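Local coordinates for spore coat polysaccharide biosynthesis protein SpsE (Bacillus subtilis, PDB 1VLI) that probably acts as an N-acylneuraminate-9-phosphate synthase-like enzyme in the biosynthesis of spore coat polysaccharide, at residues Asp172-Glu175 / Ala176-Ile180; Pro349-Phe352 / Glu353-Thr356; Ile371-Asp374 / Asp375-Leu378. All blocks are in the same frame, centred on the assembly; numbering follows the deposited sequence.

Interaction 1 (Asp172-Glu175 / Ala176-Ile180)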
ATOM      1  N   ASP A 172      11.400  -9.979  -2.541  1.00 56.73           N
ATOM      2  CA  ASP A 172       9.935  -9.734  -2.429  1.00 56.94           C
ATOM      3  C   ASP A 172       9.486  -8.664  -3.419  1.00 57.87           C
ATOM      4  O   ASP A 172       8.386  -8.750  -4.033  1.00 57.81           O
ATOM      5  CB  ASP A 172       9.556  -9.269  -1.015  1.00 57.36           C
ATOM      6  CG  ASP A 172      10.216 -10.106   0.087  1.00 57.88           C
ATOM      7  OD1 ASP A 172      10.092 -11.339   0.040  1.00 55.71           O
ATOM      8  OD2 ASP A 172      10.869  -9.612   1.033  1.00 63.12           O
ATOM      9  N   VAL A 173      10.336  -7.648  -3.573  1.00 53.99           N
ATOM     10  CA  VAL A 173      10.021  -6.537  -4.452  1.00 53.33           C
ATOM     11  C   VAL A 173       9.993  -7.087  -5.884  1.00 57.39           C
ATOM     12  O   VAL A 173       9.036  -6.857  -6.661  1.00 57.26           O
ATOM     13  CB  VAL A 173      11.002  -5.404  -4.247  1.00 51.00           C
ATOM     14  CG1 VAL A 173      10.786  -4.315  -5.212  1.00 41.75           C
ATOM     15  CG2 VAL A 173      10.843  -4.833  -2.874  1.00 48.72           C
ATOM     16  N   HIS A 174      10.988  -7.914  -6.182  1.00 56.80           N
ATOM     17  CA  HIS A 174      11.104  -8.530  -7.489  1.00 58.01           C
ATOM     18  C   HIS A 174       9.950  -9.449  -7.853  1.00 59.29           C
ATOM     19  O   HIS A 174       9.469  -9.412  -8.989  1.00 61.57           O
ATOM     20  CB  HIS A 174      12.409  -9.291  -7.573  1.00 57.52           C
ATOM     21  CG  HIS A 174      12.636  -9.944  -8.894  1.00 57.43           C
ATOM     22  ND1 HIS A 174      12.969  -9.232 -10.025  1.00 61.88           N
ATOM     23  CD2 HIS A 174      12.621 -11.245  -9.259  1.00 62.23           C
ATOM     24  CE1 HIS A 174      13.127 -10.065 -11.036  1.00 65.15           C
ATOM     25  NE2 HIS A 174      12.932 -11.292 -10.596  1.00 66.11           N
ATOM     26  N   GLU A 175       9.506 -10.254  -6.887  1.00 58.36           N
ATOM     27  CA  GLU A 175       8.487 -11.254  -7.107  1.00 57.31           C
ATOM     28  C   GLU A 175       7.139 -10.583  -7.315  1.00 57.73           C
ATOM     29  O   GLU A 175       6.329 -11.033  -8.128  1.00 59.86           O
ATOM     30  CB  GLU A 175       8.424 -12.244  -5.937  1.00 54.13           C
ATOM     31  CG  GLU A 175       7.514 -13.436  -6.186  1.00 51.87           C
ATOM     32  CD  GLU A 175       7.685 -14.553  -5.169  1.00 59.39           C
ATOM     33  OE1 GLU A 175       8.259 -14.280  -4.100  1.00 62.85           O
ATOM     34  OE2 GLU A 175       7.253 -15.706  -5.433  1.00 53.32           O
ATOM     35  N   ALA A 176       6.904  -9.518  -6.561  1.00 57.31           N
ATOM     36  CA  ALA A 176       5.686  -8.720  -6.692  1.00 54.04           C
ATOM     37  C   ALA A 176       5.659  -8.054  -8.061  1.00 58.15           C
ATOM     38  O   ALA A 176       4.604  -8.021  -8.740  1.00 58.00           O
ATOM     39  CB  ALA A 176       5.617  -7.692  -5.596  1.00 48.88           C
ATOM     40  N   TRP A 177       6.825  -7.544  -8.465  1.00 57.85           N
ATOM     41  CA  TRP A 177       6.994  -6.875  -9.747  1.00 58.85           C
ATOM     42  C   TRP A 177       6.723  -7.810 -10.929  1.00 61.69           C
ATOM     43  O   TRP A 177       5.854  -7.510 -11.786  1.00 62.61           O
ATOM     44  CB  TRP A 177       8.384  -6.273  -9.840  1.00 56.54           C
ATOM     45  CG  TRP A 177       8.680  -5.554 -11.147  1.00 59.35           C
ATOM     46  CD1 TRP A 177       8.316  -4.263 -11.506  1.00 61.65           C
ATOM     47  CD2 TRP A 177       9.404  -6.078 -12.253  1.00 56.38           C
ATOM     48  NE1 TRP A 177       8.765  -3.976 -12.774  1.00 62.54           N
ATOM     49  CE2 TRP A 177       9.449  -5.067 -13.251  1.00 61.59           C
ATOM     50  CE3 TRP A 177      10.044  -7.303 -12.503  1.00 60.02           C
ATOM     51  CZ2 TRP A 177      10.084  -5.255 -14.472  1.00 63.19           C
ATOM     52  CZ3 TRP A 177      10.664  -7.496 -13.713  1.00 63.08           C
ATOM     53  CH2 TRP A 177      10.693  -6.477 -14.688  1.00 67.78           C
ATOM     54  N   ARG A 178       7.447  -8.934 -10.952  1.00 59.66           N
ATOM     55  CA  ARG A 178       7.279  -9.983 -11.956  1.00 61.66           C
ATOM     56  C   ARG A 178       5.863 -10.481 -12.104  1.00 59.26           C
ATOM     57  O   ARG A 178       5.443 -10.811 -13.202  1.00 60.56           O
ATOM     58  CB  ARG A 178       8.140 -11.201 -11.615  1.00 59.61           C
ATOM     59  CG  ARG A 178       9.546 -11.084 -12.140  1.00 80.65           C
ATOM     60  CD  ARG A 178      10.304 -12.404 -12.163  1.00 99.03           C
ATOM     61  NE  ARG A 178      10.141 -13.100 -13.437  1.00111.07           N
ATOM     62  CZ  ARG A 178      10.861 -14.147 -13.822  1.00116.34           C
ATOM     63  NH1 ARG A 178      11.815 -14.637 -13.035  1.00120.53           N
ATOM     64  NH2 ARG A 178      10.635 -14.707 -15.003  1.00119.47           N
ATOM     65  N   THR A 179       5.167 -10.601 -10.980  1.00 56.89           N
ATOM     66  CA  THR A 179       3.815 -11.127 -10.946  1.00 57.64           C
ATOM     67  C   THR A 179       2.830 -10.192 -11.672  1.00 57.35           C
ATOM     68  O   THR A 179       1.887 -10.652 -12.326  1.00 58.66           O
ATOM     69  CB  THR A 179       3.386 -11.294  -9.465  1.00 59.16           C
ATOM     70  OG1 THR A 179       4.227 -12.255  -8.817  1.00 59.31           O
ATOM     71  CG2 THR A 179       2.029 -11.898  -9.360  1.00 50.40           C
ATOM     72  N   ILE A 180       3.034  -8.884 -11.530  1.00 54.78           N
ATOM     73  CA  ILE A 180       2.175  -7.895 -12.188  1.00 55.18           C
ATOM     74  C   ILE A 180       2.541  -7.836 -13.662  1.00 58.85           C
ATOM     75  O   ILE A 180       1.659  -7.776 -14.530  1.00 60.82           O
ATOM     76  CB  ILE A 180       2.325  -6.508 -11.530  1.00 52.60           C
ATOM     77  CG1 ILE A 180       1.896  -6.594 -10.066  1.00 41.47           C
ATOM     78  CG2 ILE A 180       1.528  -5.423 -12.311  1.00 58.00           C
ATOM     79  CD1 ILE A 180       2.454  -5.456  -9.229  1.00 40.91           C
TER

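Interaction 2 (Pro349-Phe352 / Glu353-Thr356)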
ATOM      1  N   PRO A 349       2.037 -17.390   0.020  1.00 55.66           N
ATOM      2  CA  PRO A 349       0.973 -17.312  -0.974  1.00 53.89           C
ATOM      3  C   PRO A 349       1.323 -17.767  -2.404  1.00 53.45           C
ATOM      4  O   PRO A 349       0.407 -18.006  -3.202  1.00 52.26           O
ATOM      5  CB  PRO A 349       0.617 -15.821  -0.955  1.00 56.06           C
ATOM      6  CG  PRO A 349       0.840 -15.460   0.442  1.00 55.62           C
ATOM      7  CD  PRO A 349       2.142 -16.134   0.786  1.00 53.43           C
ATOM      8  N   ARG A 350       2.608 -17.896  -2.740  1.00 52.58           N
ATOM      9  CA  ARG A 350       2.994 -18.389  -4.087  1.00 52.44           C
ATOM     10  C   ARG A 350       2.505 -19.831  -4.312  1.00 53.44           C
ATOM     11  O   ARG A 350       2.496 -20.324  -5.438  1.00 58.23           O
ATOM     12  CB  ARG A 350       4.521 -18.254  -4.352  1.00 52.18           C
ATOM     13  CG  ARG A 350       5.388 -19.388  -3.751  1.00 53.70           C
ATOM     14  CD  ARG A 350       6.904 -19.346  -4.100  1.00 50.62           C
ATOM     15  NE  ARG A 350       7.493 -18.083  -3.691  1.00 46.94           N
ATOM     16  CZ  ARG A 350       7.991 -17.809  -2.487  1.00 48.29           C
ATOM     17  NH1 ARG A 350       8.019 -18.719  -1.514  1.00 50.87           N
ATOM     18  NH2 ARG A 350       8.465 -16.593  -2.252  1.00 44.42           N
ATOM     19  N   PHE A 351       2.081 -20.518  -3.256  1.00 50.31           N
ATOM     20  CA  PHE A 351       1.601 -21.887  -3.423  1.00 51.59           C
ATOM     21  C   PHE A 351       0.098 -22.007  -3.436  1.00 52.32           C
ATOM     22  O   PHE A 351      -0.414 -23.108  -3.506  1.00 56.01           O
ATOM     23  CB  PHE A 351       2.197 -22.820  -2.357  1.00 50.85           C
ATOM     24  CG  PHE A 351       3.725 -22.781  -2.298  1.00 58.93           C
ATOM     25  CD1 PHE A 351       4.504 -23.487  -3.233  1.00 49.90           C
ATOM     26  CD2 PHE A 351       4.373 -22.035  -1.320  1.00 54.05           C
ATOM     27  CE1 PHE A 351       5.887 -23.481  -3.160  1.00 53.82           C
ATOM     28  CE2 PHE A 351       5.754 -22.029  -1.236  1.00 53.24           C
ATOM     29  CZ  PHE A 351       6.515 -22.748  -2.171  1.00 50.74           C
ATOM     30  N   PHE A 352      -0.624 -20.894  -3.423  1.00 53.07           N
ATOM     31  CA  PHE A 352      -2.063 -20.967  -3.259  1.00 53.39           C
ATOM     32  C   PHE A 352      -2.742 -21.628  -4.473  1.00 53.80           C
ATOM     33  O   PHE A 352      -3.562 -22.556  -4.308  1.00 52.89           O
ATOM     34  CB  PHE A 352      -2.642 -19.586  -2.938  1.00 54.64           C
ATOM     35  CG  PHE A 352      -4.112 -19.614  -2.634  1.00 58.44           C
ATOM     36  CD1 PHE A 352      -4.570 -19.955  -1.359  1.00 57.94           C
ATOM     37  CD2 PHE A 352      -5.039 -19.306  -3.618  1.00 54.87           C
ATOM     38  CE1 PHE A 352      -5.925 -19.988  -1.067  1.00 55.50           C
ATOM     39  CE2 PHE A 352      -6.395 -19.338  -3.341  1.00 61.25           C
ATOM     40  CZ  PHE A 352      -6.842 -19.680  -2.057  1.00 59.59           C
ATOM     41  N   GLU A 353      -2.389 -21.177  -5.679  1.00 54.69           N
ATOM     42  CA  GLU A 353      -2.882 -21.804  -6.910  1.00 58.31           C
ATOM     43  C   GLU A 353      -2.643 -23.308  -6.946  1.00 57.98           C
ATOM     44  O   GLU A 353      -3.570 -24.082  -7.179  1.00 62.54           O
ATOM     45  CB  GLU A 353      -2.270 -21.130  -8.135  1.00 59.64           C
ATOM     46  CG  GLU A 353      -3.187 -20.098  -8.765  1.00 67.95           C
ATOM     47  CD  GLU A 353      -2.414 -18.976  -9.445  1.00 84.32           C
ATOM     48  OE1 GLU A 353      -1.440 -19.290 -10.166  1.00 88.49           O
ATOM     49  OE2 GLU A 353      -2.780 -17.782  -9.253  1.00 86.40           O
ATOM     50  N   LEU A 354      -1.406 -23.714  -6.682  1.00 57.04           N
ATOM     51  CA  LEU A 354      -0.997 -25.115  -6.653  1.00 55.04           C
ATOM     52  C   LEU A 354      -1.876 -25.954  -5.733  1.00 54.35           C
ATOM     53  O   LEU A 354      -2.405 -27.003  -6.137  1.00 53.14           O
ATOM     54  CB  LEU A 354       0.455 -25.198  -6.186  1.00 56.40           C
ATOM     55  CG  LEU A 354       1.165 -26.540  -6.147  1.00 58.16           C
ATOM     56  CD1 LEU A 354       1.410 -27.011  -7.556  1.00 67.46           C
ATOM     57  CD2 LEU A 354       2.504 -26.351  -5.444  1.00 55.80           C
ATOM     58  N   LEU A 355      -2.044 -25.507  -4.493  1.00 53.14           N
ATOM     59  CA  LEU A 355      -2.853 -26.283  -3.555  1.00 53.16           C
ATOM     60  C   LEU A 355      -4.319 -26.378  -3.999  1.00 53.13           C
ATOM     61  O   LEU A 355      -4.877 -27.436  -3.962  1.00 54.04           O
ATOM     62  CB  LEU A 355      -2.757 -25.689  -2.150  1.00 53.93           C
ATOM     63  CG  LEU A 355      -1.431 -25.593  -1.399  1.00 59.77           C
ATOM     64  CD1 LEU A 355      -1.753 -25.232   0.042  1.00 53.20           C
ATOM     65  CD2 LEU A 355      -0.652 -26.939  -1.459  1.00 49.52           C
ATOM     66  N   THR A 356      -4.931 -25.279  -4.438  1.00 54.78           N
ATOM     67  CA  THR A 356      -6.334 -25.314  -4.884  1.00 54.95           C
ATOM     68  C   THR A 356      -6.546 -25.964  -6.251  1.00 58.23           C
ATOM     69  O   THR A 356      -7.671 -26.031  -6.725  1.00 63.21           O
ATOM     70  CB  THR A 356      -6.964 -23.915  -4.857  1.00 52.48           C
ATOM     71  OG1 THR A 356      -6.189 -23.016  -5.663  1.00 59.30           O
ATOM     72  CG2 THR A 356      -6.859 -23.329  -3.452  1.00 45.87           C
TER
HETATM   73  O   HOH W   1      -0.350 -18.539  -5.694  1.00 56.43           O
HETATM   74  O   HOH W   2       0.838 -21.928  -7.226  1.00 50.36           O

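Interaction 3 (Ile371-Asp374 / Asp375-Leu378)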
ATOM      1  N   ILE A 371      -0.985 -23.087   7.177  1.00 56.50           N
ATOM      2  CA  ILE A 371      -0.526 -24.274   6.469  1.00 56.25           C
ATOM      3  C   ILE A 371       0.981 -24.372   6.522  1.00 57.05           C
ATOM      4  O   ILE A 371       1.680 -23.391   6.463  1.00 61.97           O
ATOM      5  CB  ILE A 371      -0.964 -24.243   5.002  1.00 55.44           C
ATOM      6  CG1 ILE A 371      -2.478 -24.123   4.904  1.00 56.35           C
ATOM      7  CG2 ILE A 371      -0.527 -25.532   4.285  1.00 56.36           C
ATOM      8  CD1 ILE A 371      -3.177 -25.348   5.332  1.00 41.08           C
ATOM      9  N   VAL A 372       1.449 -25.599   6.548  1.00 57.27           N
ATOM     10  CA  VAL A 372       2.801 -25.961   6.850  1.00 55.91           C
ATOM     11  C   VAL A 372       3.080 -27.162   5.914  1.00 56.08           C
ATOM     12  O   VAL A 372       2.144 -27.737   5.358  1.00 56.06           O
ATOM     13  CB  VAL A 372       2.833 -26.317   8.357  1.00 57.10           C
ATOM     14  CG1 VAL A 372       3.032 -27.785   8.603  1.00 53.02           C
ATOM     15  CG2 VAL A 372       3.759 -25.389   9.151  1.00 50.09           C
ATOM     16  N   TRP A 373       4.344 -27.519   5.697  1.00 55.63           N
ATOM     17  CA  TRP A 373       4.670 -28.543   4.695  1.00 54.27           C
ATOM     18  C   TRP A 373       4.202 -29.913   5.112  1.00 54.47           C
ATOM     19  O   TRP A 373       3.779 -30.729   4.285  1.00 55.40           O
ATOM     20  CB  TRP A 373       6.170 -28.563   4.395  1.00 56.28           C
ATOM     21  CG  TRP A 373       6.572 -27.466   3.487  1.00 54.13           C
ATOM     22  CD1 TRP A 373       7.337 -26.378   3.802  1.00 58.98           C
ATOM     23  CD2 TRP A 373       6.199 -27.309   2.105  1.00 56.03           C
ATOM     24  NE1 TRP A 373       7.465 -25.555   2.701  1.00 53.68           N
ATOM     25  CE2 TRP A 373       6.776 -26.105   1.647  1.00 54.78           C
ATOM     26  CE3 TRP A 373       5.416 -28.059   1.210  1.00 66.43           C
ATOM     27  CZ2 TRP A 373       6.627 -25.652   0.330  1.00 50.36           C
ATOM     28  CZ3 TRP A 373       5.249 -27.586  -0.100  1.00 59.79           C
ATOM     29  CH2 TRP A 373       5.850 -26.403  -0.516  1.00 58.48           C
ATOM     30  N   ASP A 374       4.251 -30.163   6.410  1.00 54.79           N
ATOM     31  CA  ASP A 374       3.837 -31.438   6.940  1.00 53.94           C
ATOM     32  C   ASP A 374       2.364 -31.739   6.724  1.00 54.98           C
ATOM     33  O   ASP A 374       1.952 -32.885   6.877  1.00 56.62           O
ATOM     34  CB  ASP A 374       4.174 -31.501   8.413  1.00 56.14           C
ATOM     35  CG  ASP A 374       5.622 -31.889   8.662  1.00 63.31           C
ATOM     36  OD1 ASP A 374       6.391 -32.150   7.702  1.00 65.57           O
ATOM     37  OD2 ASP A 374       6.081 -31.955   9.811  1.00 74.27           O
ATOM     38  N   ASP A 375       1.579 -30.719   6.372  1.00 54.95           N
ATOM     39  CA  ASP A 375       0.155 -30.880   6.111  1.00 54.58           C
ATOM     40  C   ASP A 375      -0.043 -31.416   4.706  1.00 54.02           C
ATOM     41  O   ASP A 375      -1.099 -31.946   4.409  1.00 53.28           O
ATOM     42  CB  ASP A 375      -0.593 -29.530   6.251  1.00 54.78           C
ATOM     43  CG  ASP A 375      -0.540 -28.957   7.682  1.00 57.50           C
ATOM     44  OD1 ASP A 375      -0.468 -29.782   8.625  1.00 56.30           O
ATOM     45  OD2 ASP A 375      -0.556 -27.714   7.965  1.00 47.34           O
ATOM     46  N   ILE A 376       0.964 -31.259   3.840  1.00 55.49           N
ATOM     47  CA  ILE A 376       0.825 -31.633   2.417  1.00 57.60           C
ATOM     48  C   ILE A 376       1.769 -32.716   1.909  1.00 60.24           C
ATOM     49  O   ILE A 376       1.477 -33.337   0.881  1.00 63.23           O
ATOM     50  CB  ILE A 376       0.865 -30.402   1.471  1.00 57.77           C
ATOM     51  CG1 ILE A 376       1.939 -29.419   1.866  1.00 63.57           C
ATOM     52  CG2 ILE A 376      -0.463 -29.626   1.509  1.00 57.12           C
ATOM     53  CD1 ILE A 376       1.510 -28.006   1.611  1.00 63.25           C
ATOM     54  N   LEU A 377       2.861 -32.968   2.639  1.00 58.09           N
ATOM     55  CA  LEU A 377       3.871 -33.941   2.228  1.00 54.90           C
ATOM     56  C   LEU A 377       3.786 -35.280   2.963  1.00 52.63           C
ATOM     57  O   LEU A 377       3.703 -35.350   4.207  1.00 50.34           O
ATOM     58  CB  LEU A 377       5.274 -33.334   2.322  1.00 56.91           C
ATOM     59  CG  LEU A 377       5.497 -32.151   1.373  1.00 56.15           C
ATOM     60  CD1 LEU A 377       6.805 -31.456   1.693  1.00 57.90           C
ATOM     61  CD2 LEU A 377       5.427 -32.567  -0.119  1.00 56.63           C
ATOM     62  N   LEU A 378       3.782 -36.345   2.166  1.00 51.40           N
ATOM     63  CA  LEU A 378       3.547 -37.686   2.676  1.00 49.88           C
ATOM     64  C   LEU A 378       4.823 -38.161   3.363  1.00 48.75           C
ATOM     65  O   LEU A 378       5.897 -38.083   2.784  1.00 45.60           O
ATOM     66  CB  LEU A 378       3.155 -38.633   1.537  1.00 48.87           C
ATOM     67  CG  LEU A 378       2.576 -39.981   1.965  1.00 54.67           C
ATOM     68  CD1 LEU A 378       1.069 -39.888   1.911  1.00 63.49           C
ATOM     69  CD2 LEU A 378       3.081 -41.146   1.100  1.00 55.04           C
TER

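Interaction 1 (Asp172-Glu175 / Ala176-Ile180)
Asp172 O accepts the amide of Ala176 and Val173 O that of Trp177, the i to i+4 bonds of a continuous alpha helix. The carboxylate of Asp172 has its partners elsewhere: OD2 meets the amide of Glu169 and OD1 pairs with Arg311. His174 O takes Arg178 N in a nearly straight bond (2.9 Å, 176°). One turn on, the two side chains run side by side, with Arg178 CG 4.0 Å from the centroid of the His174 ring, over one face in a CH-pi contact. With CG anti to the backbone N (chi1 -179°), the imidazole is brought alongside the Arg178 stem, whose flexible aliphatic part suits a ring at the partly exposed surface. Glu175 O is gripped twice from opposite faces of its carbonyl plane, by Thr179 N at 3.1 Å and by Thr179 OG1 at a short 2.5 Å; a threonine suits the site because its hydroxyl can turn back to the carbonyl one turn earlier. Small Ala176 lets the helix lie close on Phe163 of strand 161-164 and Leu151 of helix 148-155, while Val173 and Trp177 pack on strand 188-193, completing a beta-alpha-beta unit of the NeuB barrel.

Interaction 2 (Pro349-Phe352 / Glu353-Thr356)
Phe351 O receives Leu355 N (3.1 Å, 168°) and Phe352 O receives Thr356 N (3.1 Å, 172°), both nearly along the C=O axis, which makes this the first turn of the short helix 352-356 with Phe351 at its N-cap. Phenylalanine has no polar side-chain atom with which to cap, and water does some of that work: one molecule bridges Arg350 O and Leu354 N, 2.9 Å from each, while a second donates to Pro349 O and accepts a weak bond from Glu353 N. At the other end Thr356 OG1 lies 3.0 Å from Phe352 O and 3.2 Å from Glu353 O, its one proton able to serve either. The methyl Thr356 CG2 lies over one face of the Phe352 ring, nearer the ring's border than its middle and 4.1 Å from the centroid, a CH-pi contact. Phe352 reaches it because its CG stands anti to the backbone N (chi1 -175°), which carries the ring along the helix. Phe351 and Leu354 lie alongside each other, CD2 of the leucine at the edge of the ring, while Arg350 CG covers a face of it. Glu353 sends its carboxylate to Lys152 of helix 148-155. The Phe352 ring packs on Ile335 and Val337 of strand 335-338 and on Pro149, so that this helix of the SAF domain rests on both that strand and helix 148-155 of the barrel.

Interaction 3 (Ile371-Asp374 / Asp375-Leu378)
Trp373 is the large bump of this turn, and Ile376 and Leu377 fit in beside its six-membered ring. Both branched side chains meet the indole at the same atom: Trp373 CE3 lies 3.7 Å from Leu377 CD1 and 3.8 Å from Ile376 CG1. Leu377 runs alongside the tryptophan and points the same way, whereas Ile376 crosses it obliquely and brings its CD1 up to CE3 and CZ3 of the six-membered ring. That reach depends on a first torsion of 43°, which puts CG1 of Ile376 between the backbone N and the carbonyl carbon and aims the longer branch back at the preceding residues. The tip, Ile376 CD1, thus sits in the notch between the indole, Val372 O and Ile371 CG2, the last at 4.2 Å, the two isoleucines crossing at about a right angle. Asp375 fills the other side of the turn. Asp375 N bonds to Val372 O at 3.2 Å, from above the carbonyl plane, while OD2 folds back to the amide of Val372 in a weak bond (128°), with Val372 CG1 resting against the carboxylate. OD1 is taken by Arg363 in a salt bridge, which satisfies this buried acid. With an alanine at Asp375 the carboxylate is gone, which would probably leave Arg363 without this counter-charge, deprive Val372 N of its weak acceptor and open a gap beside the valine. Trp373 O accepts both Ile376 N and Leu377 N at 2.9 Å, the latter nearly end-on and the former from above its plane. With the backbone torsions of Trp373, Asp374 and Asp375 all near the type I values, residues 372-375 and 373-376 form two overlapping type I beta turns, a compact double turn in keeping with the antifreeze-like SAF domain, whose fold is built largely of short strands, loops and single turns.

How the interactions relate
The three contacts follow one another from the barrel to the C-terminal domain. Interaction 1 lies in the NeuB barrel and touches interaction 2 through a salt bridge, Glu175 OE2 to Arg350 NE at 3.0 Å, which crosses the interface with the SAF domain; their centres are 16 Å apart. Interactions 2 and 3 lie in that domain and meet through apolar side chains: Phe351 CZ lies 3.8 Å from Trp373 CZ2, the rings edge-to-face, and Leu355 CD2 lies 3.9 Å from Ile376 CD1. Interactions 1 and 3 do not meet, their nearest atoms being about 12 Å apart, so interaction 2 joins them. The zinc ion is held elsewhere in the barrel, by His226 and His248, and none of the three contacts supplies a ligand.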